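Side-chain contacts in glucanase (Klebsiella pneumoniae, PDB 5GY3), which probably cuts internal beta-1,4-glucosidic bonds in cellulose, lichenin and cereal beta-glucans, as an endoglucanase of glycosyl hydrolase family 8: residues Q300-W303 / L304-D308; G269-A272 / V273-T277; H28-G31 / Q32-M36; I221-Y224 / L225-D229. All blocks are in the same frame, centred on the assembly; numbering follows the deposited sequence.

Contact 1. Residues Q300-W303 / L304-D308; sequences QLVW and LAKQD
Two side chains from the next turn meet the indole of Trp303: Gln307 lies over one face and Lys306 comes to the rim. Trp303 has CG anti to its backbone N (chi1 -177°), which leans the ring toward the C-terminal end of the helix and under Gln307. The aliphatic part of Gln307 makes a CH-pi contact, its CG sitting 4.1 Å from the centroid of the Trp303 five-membered ring. Beyond it one end of the amide lies over the six-membered ring, the two planes 29° apart.

Lys306 bends at its third torsion (74°) and brings NZ to 3.3 Å from Trp303 CZ3. The ammonium stays near the plane of the ring, so this is an edge contact. Nearer the backbone, Lys306 CG lies 3.4 Å from Val302 O.

Leu304 serves another side of the helix. Its N bonds to Gln300 O at 2.9 Å, and its side chain packs on Trp227 and Ala41. The loop residues Ala284 and Pro285 touch Trp303. This is the C-terminal end of helix 293-307, the last helix of the chain, in the (alpha/alpha)6 barrel characteristic of family 8 glycosyl hydrolases.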
loop_
_atom_site.group_PDB
_atom_site.type_symbol
_atom_site.label_atom_id
_atom_site.label_comp_id
_atom_site.label_asym_id
_atom_site.label_seq_id
_atom_site.Cartn_x
_atom_site.Cartn_y
_atom_site.Cartn_z
ATOM N N GLN A 300 -11.758 -4.449 3.275
ATOM C CA GLN A 300 -11.630 -5.703 2.551
ATOM C C GLN A 300 -10.196 -6.206 2.523
ATOM O O GLN A 300 -9.979 -7.420 2.487
ATOM C CB GLN A 300 -12.146 -5.541 1.133
ATOM C CG GLN A 300 -13.636 -5.315 1.061
ATOM C CD GLN A 300 -14.038 -4.914 -0.323
ATOM O OE1 GLN A 300 -14.363 -5.762 -1.156
ATOM N NE2 GLN A 300 -13.993 -3.619 -0.594
ATOM N N LEU A 301 -9.216 -5.296 2.505
ATOM C CA LEU A 301 -7.819 -5.714 2.556
ATOM C C LEU A 301 -7.490 -6.352 3.899
ATOM O O LEU A 301 -6.711 -7.314 3.966
ATOM C CB LEU A 301 -6.910 -4.520 2.301
ATOM C CG LEU A 301 -6.968 -3.903 0.908
ATOM C CD1 LEU A 301 -6.258 -2.564 0.921
ATOM C CD2 LEU A 301 -6.345 -4.849 -0.119
ATOM N N VAL A 302 -8.078 -5.828 4.978
ATOM C CA VAL A 302 -7.895 -6.435 6.294
ATOM C C VAL A 302 -8.444 -7.855 6.300
ATOM O O VAL A 302 -7.804 -8.783 6.804
ATOM C CB VAL A 302 -8.547 -5.553 7.381
ATOM C CG1 VAL A 302 -8.709 -6.322 8.676
ATOM C CG2 VAL A 302 -7.688 -4.325 7.615
ATOM N N TRP A 303 -9.623 -8.051 5.706
ATOM C CA TRP A 303 -10.206 -9.385 5.619
ATOM C C TRP A 303 -9.322 -10.322 4.805
ATOM O O TRP A 303 -9.070 -11.463 5.217
ATOM C CB TRP A 303 -11.606 -9.297 5.011
ATOM C CG TRP A 303 -12.311 -10.620 4.940
ATOM C CD1 TRP A 303 -12.655 -11.305 3.810
ATOM C CD2 TRP A 303 -12.736 -11.423 6.046
ATOM N NE1 TRP A 303 -13.282 -12.482 4.147
ATOM C CE2 TRP A 303 -13.344 -12.579 5.513
ATOM C CE3 TRP A 303 -12.668 -11.276 7.437
ATOM C CZ2 TRP A 303 -13.880 -13.583 6.321
ATOM C CZ3 TRP A 303 -13.201 -12.270 8.238
ATOM C CH2 TRP A 303 -13.802 -13.408 7.677
ATOM N N LEU A 304 -8.820 -9.843 3.659
ATOM C CA LEU A 304 -7.903 -10.631 2.841
ATOM C C LEU A 304 -6.628 -10.975 3.598
ATOM O O LEU A 304 -6.125 -12.103 3.509
ATOM C CB LEU A 304 -7.562 -9.861 1.569
ATOM C CG LEU A 304 -6.703 -10.598 0.554
ATOM C CD1 LEU A 304 -7.300 -11.971 0.251
ATOM C CD2 LEU A 304 -6.615 -9.768 -0.695
ATOM N N ALA A 305 -6.069 -10.003 4.324
ATOM C CA ALA A 305 -4.885 -10.273 5.129
ATOM C C ALA A 305 -5.147 -11.389 6.133
ATOM O O ALA A 305 -4.305 -12.274 6.324
ATOM C CB ALA A 305 -4.435 -8.992 5.840
ATOM N N LYS A 306 -6.318 -11.368 6.772
ATOM C CA LYS A 306 -6.675 -12.449 7.685
ATOM C C LYS A 306 -6.776 -13.773 6.940
ATOM O O LYS A 306 -6.245 -14.791 7.401
ATOM C CB LYS A 306 -7.987 -12.127 8.401
ATOM C CG LYS A 306 -7.871 -10.960 9.361
ATOM C CD LYS A 306 -9.235 -10.385 9.739
ATOM C CE LYS A 306 -9.956 -11.298 10.706
ATOM N NZ LYS A 306 -11.408 -10.987 10.753
ATOM N N GLN A 307 -7.437 -13.776 5.778
ATOM C CA GLN A 307 -7.605 -15.019 5.027
ATOM C C GLN A 307 -6.263 -15.602 4.621
ATOM O O GLN A 307 -6.076 -16.825 4.644
ATOM C CB GLN A 307 -8.469 -14.794 3.785
ATOM C CG GLN A 307 -9.891 -14.315 4.067
ATOM C CD GLN A 307 -10.419 -14.754 5.428
ATOM O OE1 GLN A 307 -10.668 -13.918 6.305
ATOM N NE2 GLN A 307 -10.612 -16.057 5.606
ATOM N N ASP A 308 -5.312 -14.745 4.248
ATOM C CA ASP A 308 -4.022 -15.251 3.789
ATOM C C ASP A 308 -3.184 -15.858 4.914
ATOM O O ASP A 308 -2.092 -16.369 4.642
ATOM C CB ASP A 308 -3.239 -14.141 3.084
ATOM C CG ASP A 308 -3.711 -13.902 1.654
ATOM O OD1 ASP A 308 -4.523 -14.702 1.141
ATOM O OD2 ASP A 308 -3.259 -12.917 1.034
#

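Contact 2. Residues G269-A272 / V273-T277; sequences GLLA and VRDLT
Gly269 opens this helical turn by accepting from Val273 N at 3.1 Å with its carbonyl O. The same oxygen has Val273 CG2 packed 3.6 Å away. One residue on, Leu270 O takes the N-H of Arg274, while the leucine side chain turns off to meet Tyr294 and Ile219.

Leu271 carries the side-chain part of the contact. With CG anti to the backbone N (chi1 -179°), it runs alongside Arg274 in the same direction, and its CD1 reaches Arg274 CD at 4.1 Å. Its carbonyl O accepts from Asp275 N, and Asp275 CG folds back to 3.6 Å from that oxygen. Beyond this apolar pairing, Arg274 NH2 forms a salt bridge with Asp275 OD1 at 2.9 Å. Each has a second partner, Glu280 for Arg274 and Arg247 for Asp275, so the buried charges form a small network.

Ala272 O receives Leu276 N at 2.9 Å and also Gln282 NE2. Further along, Val273 O is gripped twice by Thr277, through N and OG1, both at 2.8 Å and from opposite faces of the carbonyl plane.

Helix 268-278 is thus lodged among three others: Val273 and Leu276 face helices 220-228 and 293-307, and Arg274 and Thr277 face helix 236-243.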
loop_
_atom_site.group_PDB
_atom_site.type_symbol
_atom_site.label_atom_id
_atom_site.label_comp_id
_atom_site.label_asym_id
_atom_site.label_seq_id
_atom_site.Cartn_x
_atom_site.Cartn_y
_atom_site.Cartn_z
ATOM N N GLY A 269 -12.685 1.458 7.908
ATOM C CA GLY A 269 -11.470 0.759 7.493
ATOM C C GLY A 269 -10.290 0.979 8.426
ATOM O O GLY A 269 -9.500 0.059 8.663
ATOM N N LEU A 270 -10.133 2.200 8.953
ATOM C CA LEU A 270 -9.051 2.420 9.916
ATOM C C LEU A 270 -9.239 1.547 11.145
ATOM O O LEU A 270 -8.283 0.945 11.649
ATOM C CB LEU A 270 -8.971 3.890 10.339
ATOM C CG LEU A 270 -8.444 4.942 9.367
ATOM C CD1 LEU A 270 -8.363 6.301 10.075
ATOM C CD2 LEU A 270 -7.080 4.549 8.860
ATOM N N LEU A 271 -10.473 1.470 11.640
ATOM C CA LEU A 271 -10.749 0.637 12.800
ATOM C C LEU A 271 -10.501 -0.836 12.495
ATOM O O LEU A 271 -10.051 -1.580 13.372
ATOM C CB LEU A 271 -12.189 0.871 13.259
ATOM C CG LEU A 271 -12.684 0.103 14.480
ATOM C CD1 LEU A 271 -11.765 0.361 15.653
ATOM C CD2 LEU A 271 -14.128 0.515 14.809
ATOM N N ALA A 272 -10.764 -1.264 11.256
ATOM C CA ALA A 272 -10.469 -2.639 10.864
ATOM C C ALA A 272 -8.973 -2.931 10.939
ATOM O O ALA A 272 -8.566 -4.018 11.364
ATOM C CB ALA A 272 -11.007 -2.910 9.459
ATOM N N VAL A 273 -8.130 -1.970 10.560
ATOM C CA VAL A 273 -6.690 -2.174 10.729
ATOM C C VAL A 273 -6.324 -2.269 12.206
ATOM O O VAL A 273 -5.468 -3.072 12.599
ATOM C CB VAL A 273 -5.897 -1.055 10.023
ATOM C CG1 VAL A 273 -4.399 -1.145 10.370
ATOM C CG2 VAL A 273 -6.095 -1.147 8.521
ATOM N N ARG A 274 -6.945 -1.440 13.051
ATOM C CA ARG A 274 -6.703 -1.537 14.488
ATOM C C ARG A 274 -7.057 -2.930 15.004
ATOM O O ARG A 274 -6.279 -3.539 15.748
ATOM C CB ARG A 274 -7.488 -0.450 15.230
ATOM C CG ARG A 274 -7.349 -0.465 16.755
ATOM C CD ARG A 274 -8.434 -1.321 17.367
ATOM N NE ARG A 274 -8.414 -1.306 18.824
ATOM C CZ ARG A 274 -8.935 -2.278 19.558
ATOM N NH1 ARG A 274 -8.897 -2.212 20.885
ATOM N NH2 ARG A 274 -9.481 -3.323 18.950
ATOM N N ASP A 275 -8.234 -3.447 14.618
ATOM C CA ASP A 275 -8.655 -4.773 15.070
ATOM C C ASP A 275 -7.688 -5.845 14.586
ATOM O O ASP A 275 -7.327 -6.758 15.342
ATOM C CB ASP A 275 -10.066 -5.098 14.571
ATOM C CG ASP A 275 -11.163 -4.347 15.325
ATOM O OD1 ASP A 275 -10.901 -3.798 16.412
ATOM O OD2 ASP A 275 -12.303 -4.321 14.812
ATOM N N LEU A 276 -7.257 -5.744 13.325
ATOM C CA LEU A 276 -6.268 -6.683 12.807
ATOM C C LEU A 276 -4.977 -6.615 13.611
ATOM O O LEU A 276 -4.395 -7.653 13.961
ATOM C CB LEU A 276 -6.000 -6.405 11.323
ATOM C CG LEU A 276 -4.970 -7.307 10.627
ATOM C CD1 LEU A 276 -5.439 -8.770 10.600
ATOM C CD2 LEU A 276 -4.687 -6.815 9.221
ATOM N N THR A 277 -4.509 -5.400 13.915
ATOM C CA THR A 277 -3.232 -5.250 14.602
ATOM C C THR A 277 -3.264 -5.886 15.983
ATOM O O THR A 277 -2.278 -6.494 16.415
ATOM C CB THR A 277 -2.866 -3.770 14.699
ATOM O OG1 THR A 277 -2.772 -3.237 13.377
ATOM C CG2 THR A 277 -1.537 -3.560 15.436
#

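Contact 3. Residues H28-G31 / Q32-M36; sequences HTEG and QGFAM
Gln32 OE1 is met by the backbone N of Ile18 and by a water 2.9 Å away, which also accepts from His28 N. The other end, NE2, binds Gly16 O and Thr55 OG1, pinning the flat group at both atoms. With CG anti to its carbonyl carbon (chi1 -58°), Gln32 lays CG 3.4 Å from His28 O; the next torsion then turns the amide toward the water.

His28 is the N-cap. Its ND1 accepts from Gly31 N at 2.9 Å in the plane of the imidazole, and NE2 is bonded to Asp20, which helps fix the ring's rotation. Backbone bonding starts with Gln32 N reaching His28 O.

On another flank Glu30 crosses Phe34. Glu30 CG rests over one face of the ring, 3.8 Å from its centroid and displaced toward the rim in a CH-pi contact; Phe34 CE2 is the nearest atom, at 3.4 Å. The carboxylate continues past the ring, and its OE2 is hydrogen-bonded to Tyr293 OH.

Glu30 also lies about 4 Å, side chain to side chain, from Asp87, the predicted nucleophile. The whole is a histidine-capped helix N-terminus, beside the probable catalytic cleft of the (alpha/alpha)6 fold.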
loop_
_atom_site.group_PDB
_atom_site.type_symbol
_atom_site.label_atom_id
_atom_site.label_comp_id
_atom_site.label_asym_id
_atom_site.label_seq_id
_atom_site.Cartn_x
_atom_site.Cartn_y
_atom_site.Cartn_z
ATOM N N HIS A 28 -6.151 5.904 -9.375
ATOM C CA HIS A 28 -4.714 5.840 -9.167
ATOM C C HIS A 28 -4.281 4.383 -9.109
ATOM O O HIS A 28 -5.104 3.469 -9.037
ATOM C CB HIS A 28 -4.294 6.600 -7.907
ATOM C CG HIS A 28 -5.252 6.470 -6.767
ATOM N ND1 HIS A 28 -5.497 5.272 -6.131
ATOM C CD2 HIS A 28 -6.032 7.391 -6.150
ATOM C CE1 HIS A 28 -6.382 5.461 -5.166
ATOM N NE2 HIS A 28 -6.724 6.739 -5.157
ATOM N N THR A 29 -2.965 4.176 -9.156
ATOM C CA THR A 29 -2.471 2.803 -9.232
ATOM C C THR A 29 -2.666 2.058 -7.921
ATOM O O THR A 29 -2.849 0.835 -7.935
ATOM C CB THR A 29 -1.010 2.790 -9.680
ATOM O OG1 THR A 29 -0.241 3.716 -8.902
ATOM C CG2 THR A 29 -0.929 3.197 -11.132
ATOM N N GLU A 30 -2.667 2.764 -6.788
ATOM C CA GLU A 30 -3.092 2.137 -5.541
ATOM C C GLU A 30 -4.507 1.580 -5.672
ATOM O O GLU A 30 -4.773 0.433 -5.298
ATOM C CB GLU A 30 -3.019 3.142 -4.384
ATOM C CG GLU A 30 -3.769 2.674 -3.152
ATOM C CD GLU A 30 -4.006 3.775 -2.136
ATOM O OE1 GLU A 30 -3.010 4.328 -1.626
ATOM O OE2 GLU A 30 -5.189 4.088 -1.856
ATOM N N GLY A 31 -5.430 2.387 -6.203
ATOM C CA GLY A 31 -6.809 1.937 -6.321
ATOM C C GLY A 31 -6.976 0.784 -7.296
ATOM O O GLY A 31 -7.688 -0.185 -7.006
ATOM N N GLN A 32 -6.339 0.876 -8.465
ATOM C CA GLN A 32 -6.385 -0.238 -9.412
ATOM C C GLN A 32 -5.772 -1.495 -8.805
ATOM O O GLN A 32 -6.339 -2.586 -8.919
ATOM C CB GLN A 32 -5.662 0.123 -10.710
ATOM C CG GLN A 32 -6.193 1.354 -11.420
ATOM C CD GLN A 32 -7.694 1.305 -11.660
ATOM O OE1 GLN A 32 -8.444 2.097 -11.087
ATOM N NE2 GLN A 32 -8.142 0.379 -12.517
ATOM N N GLY A 33 -4.613 -1.360 -8.151
ATOM C CA GLY A 33 -3.951 -2.526 -7.581
ATOM C C GLY A 33 -4.730 -3.151 -6.439
ATOM O O GLY A 33 -4.848 -4.379 -6.358
ATOM N N PHE A 34 -5.244 -2.321 -5.521
ATOM C CA PHE A 34 -6.128 -2.822 -4.469
ATOM C C PHE A 34 -7.287 -3.603 -5.068
ATOM O O PHE A 34 -7.600 -4.714 -4.631
ATOM C CB PHE A 34 -6.706 -1.674 -3.634
ATOM C CG PHE A 34 -5.790 -1.134 -2.581
ATOM C CD1 PHE A 34 -4.619 -1.778 -2.240
ATOM C CD2 PHE A 34 -6.130 0.033 -1.914
ATOM C CE1 PHE A 34 -3.789 -1.261 -1.244
ATOM C CE2 PHE A 34 -5.303 0.556 -0.919
ATOM C CZ PHE A 34 -4.129 -0.094 -0.593
ATOM N N ALA A 35 -7.962 -3.006 -6.047
ATOM C CA ALA A 35 -9.141 -3.650 -6.611
ATOM C C ALA A 35 -8.769 -4.924 -7.356
ATOM O O ALA A 35 -9.510 -5.912 -7.312
ATOM C CB ALA A 35 -9.870 -2.687 -7.538
ATOM N N MET A 36 -7.637 -4.918 -8.062
ATOM C CA MET A 36 -7.198 -6.146 -8.725
ATOM C C MET A 36 -6.937 -7.260 -7.716
ATOM O O MET A 36 -7.294 -8.418 -7.958
ATOM C CB MET A 36 -5.952 -5.882 -9.567
ATOM C CG MET A 36 -6.231 -5.112 -10.845
ATOM S SD MET A 36 -4.759 -4.491 -11.679
ATOM C CE MET A 36 -3.919 -6.011 -12.150
HETATM O O HOH W 1 -8.169 3.887 -8.816
#

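Contact 4. Residues I221-Y224 / L225-D229; sequences IPLY and LSWAD
Leu223 and Trp227 lie side by side at the apolar centre of this turn, pointing the same way, with Leu223 CD1 4.0 Å from Trp227 CE3. They belong to helix 220-228 of the (alpha/alpha)6 barrel, the fold of family 8 glycosyl hydrolases. The second torsion of Trp227 (-30°) turns the benzene half of the indole back along the helix, toward Leu223 and Tyr224. Tyr224 offers an edge: Trp227 CE3 comes near the plane of the phenol ring, 4.2 Å from Tyr224 CD1. The Tyr224 side chain is also about 5 Å from that of Asp87, the predicted nucleophile, so this wall of the packing borders the probable active site.

A second apolar pair lies on another flank of the helix, Ile221 CG2 meeting Leu225 CD1 at 3.9 Å. Pro156 covers both Tyr224 and Trp227, and the Trp94 ring meets the indole.

Toward the polar rim, Ser226 CB presses to 3.2 Å from Pro222 O, the carbonyl that receives Ser226 N. Trp227 NE1, at the far side of the indole, is bonded to Asp308. Asp229 leaves the helical conformation, yet its backbone N still closes the last turn on Leu225 O at 2.8 Å.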
loop_
_atom_site.group_PDB
_atom_site.type_symbol
_atom_site.label_atom_id
_atom_site.label_comp_id
_atom_site.label_asym_id
_atom_site.label_seq_id
_atom_site.Cartn_x
_atom_site.Cartn_y
_atom_site.Cartn_z
ATOM N N ILE A 221 1.059 0.254 7.372
ATOM C CA ILE A 221 2.233 -0.520 7.781
ATOM C C ILE A 221 1.848 -1.716 8.646
ATOM O O ILE A 221 2.290 -2.839 8.349
ATOM C CB ILE A 221 3.262 0.410 8.455
ATOM C CG1 ILE A 221 3.750 1.463 7.453
ATOM C CG2 ILE A 221 4.446 -0.377 9.076
ATOM C CD1 ILE A 221 4.573 2.622 8.083
ATOM N N PRO A 222 1.052 -1.568 9.711
ATOM C CA PRO A 222 0.666 -2.760 10.480
ATOM C C PRO A 222 -0.194 -3.720 9.686
ATOM O O PRO A 222 -0.149 -4.934 9.931
ATOM C CB PRO A 222 -0.084 -2.180 11.687
ATOM C CG PRO A 222 -0.509 -0.800 11.251
ATOM C CD PRO A 222 0.593 -0.323 10.360
ATOM N N LEU A 223 -0.983 -3.216 8.739
ATOM C CA LEU A 223 -1.671 -4.104 7.813
ATOM C C LEU A 223 -0.675 -4.974 7.058
ATOM O O LEU A 223 -0.797 -6.201 7.044
ATOM C CB LEU A 223 -2.525 -3.293 6.840
ATOM C CG LEU A 223 -3.053 -4.024 5.601
ATOM C CD1 LEU A 223 -4.028 -5.157 5.968
ATOM C CD2 LEU A 223 -3.736 -3.017 4.690
ATOM N N TYR A 224 0.335 -4.359 6.429
ATOM C CA TYR A 224 1.265 -5.172 5.643
ATOM C C TYR A 224 2.125 -6.064 6.534
ATOM O O TYR A 224 2.443 -7.201 6.154
ATOM C CB TYR A 224 2.145 -4.277 4.772
ATOM C CG TYR A 224 1.408 -3.523 3.695
ATOM C CD1 TYR A 224 0.367 -4.106 2.981
ATOM C CD2 TYR A 224 1.768 -2.212 3.384
ATOM C CE1 TYR A 224 -0.298 -3.391 1.973
ATOM C CE2 TYR A 224 1.113 -1.501 2.398
ATOM C CZ TYR A 224 0.081 -2.088 1.695
ATOM O OH TYR A 224 -0.552 -1.358 0.704
ATOM N N LEU A 225 2.487 -5.586 7.730
ATOM C CA LEU A 225 3.245 -6.417 8.663
ATOM C C LEU A 225 2.443 -7.635 9.095
ATOM O O LEU A 225 2.955 -8.761 9.113
ATOM C CB LEU A 225 3.642 -5.603 9.896
ATOM C CG LEU A 225 4.752 -4.564 9.747
ATOM C CD1 LEU A 225 4.866 -3.749 11.040
ATOM C CD2 LEU A 225 6.087 -5.230 9.397
ATOM N N SER A 226 1.197 -7.416 9.510
ATOM C CA SER A 226 0.370 -8.532 9.938
ATOM C C SER A 226 0.043 -9.462 8.772
ATOM O O SER A 226 -0.078 -10.677 8.965
ATOM C CB SER A 226 -0.907 -8.005 10.585
ATOM O OG SER A 226 -1.658 -9.099 11.063
ATOM N N TRP A 227 -0.093 -8.913 7.563
ATOM C CA TRP A 227 -0.340 -9.736 6.380
ATOM C C TRP A 227 0.819 -10.700 6.145
ATOM O O TRP A 227 0.615 -11.892 5.867
ATOM C CB TRP A 227 -0.538 -8.805 5.180
ATOM C CG TRP A 227 -1.267 -9.348 3.999
ATOM C CD1 TRP A 227 -1.318 -10.650 3.565
ATOM C CD2 TRP A 227 -2.070 -8.588 3.090
ATOM N NE1 TRP A 227 -2.106 -10.737 2.436
ATOM C CE2 TRP A 227 -2.577 -9.485 2.126
ATOM C CE3 TRP A 227 -2.411 -7.230 2.997
ATOM C CZ2 TRP A 227 -3.405 -9.071 1.085
ATOM C CZ3 TRP A 227 -3.236 -6.825 1.962
ATOM C CH2 TRP A 227 -3.722 -7.737 1.021
ATOM N N ALA A 228 2.047 -10.200 6.270
ATOM C CA ALA A 228 3.220 -11.035 6.044
ATOM C C ALA A 228 3.533 -11.926 7.242
ATOM O O ALA A 228 3.895 -13.096 7.060
ATOM C CB ALA A 228 4.421 -10.154 5.707
ATOM N N ASP A 229 3.402 -11.401 8.475
ATOM C CA ASP A 229 3.801 -12.148 9.668
ATOM C C ASP A 229 3.208 -11.524 10.923
ATOM O O ASP A 229 3.781 -10.578 11.486
ATOM C CB ASP A 229 5.332 -12.231 9.790
ATOM C CG ASP A 229 5.791 -12.990 11.047
ATOM O OD1 ASP A 229 4.961 -13.659 11.707
ATOM O OD2 ASP A 229 6.999 -12.944 11.367
#

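In the fold
The chain order is contact 3, contact 4, contact 2, contact 1, each on a single helix, with at most a residue beyond its end. Contacts 1, 2 and 4 form a cluster, their centres 10 to 11 Å apart, where helices 220-228, 268-278 and 293-307 pack on one another: Val302 meets Val273, Leu276 meets Leu223, and Ala305 lies against Trp227. Contact 3, on helix 29-41, stands about 16 to 20 Å from the others, centre to centre. Phe34 still bridges the gap, touching Leu301 and Tyr224. The first part of the chain thus packs against its last third in one barrel; contacts 3 and 4 lie close to the predicted nucleophile Asp87, contact 2 away from it.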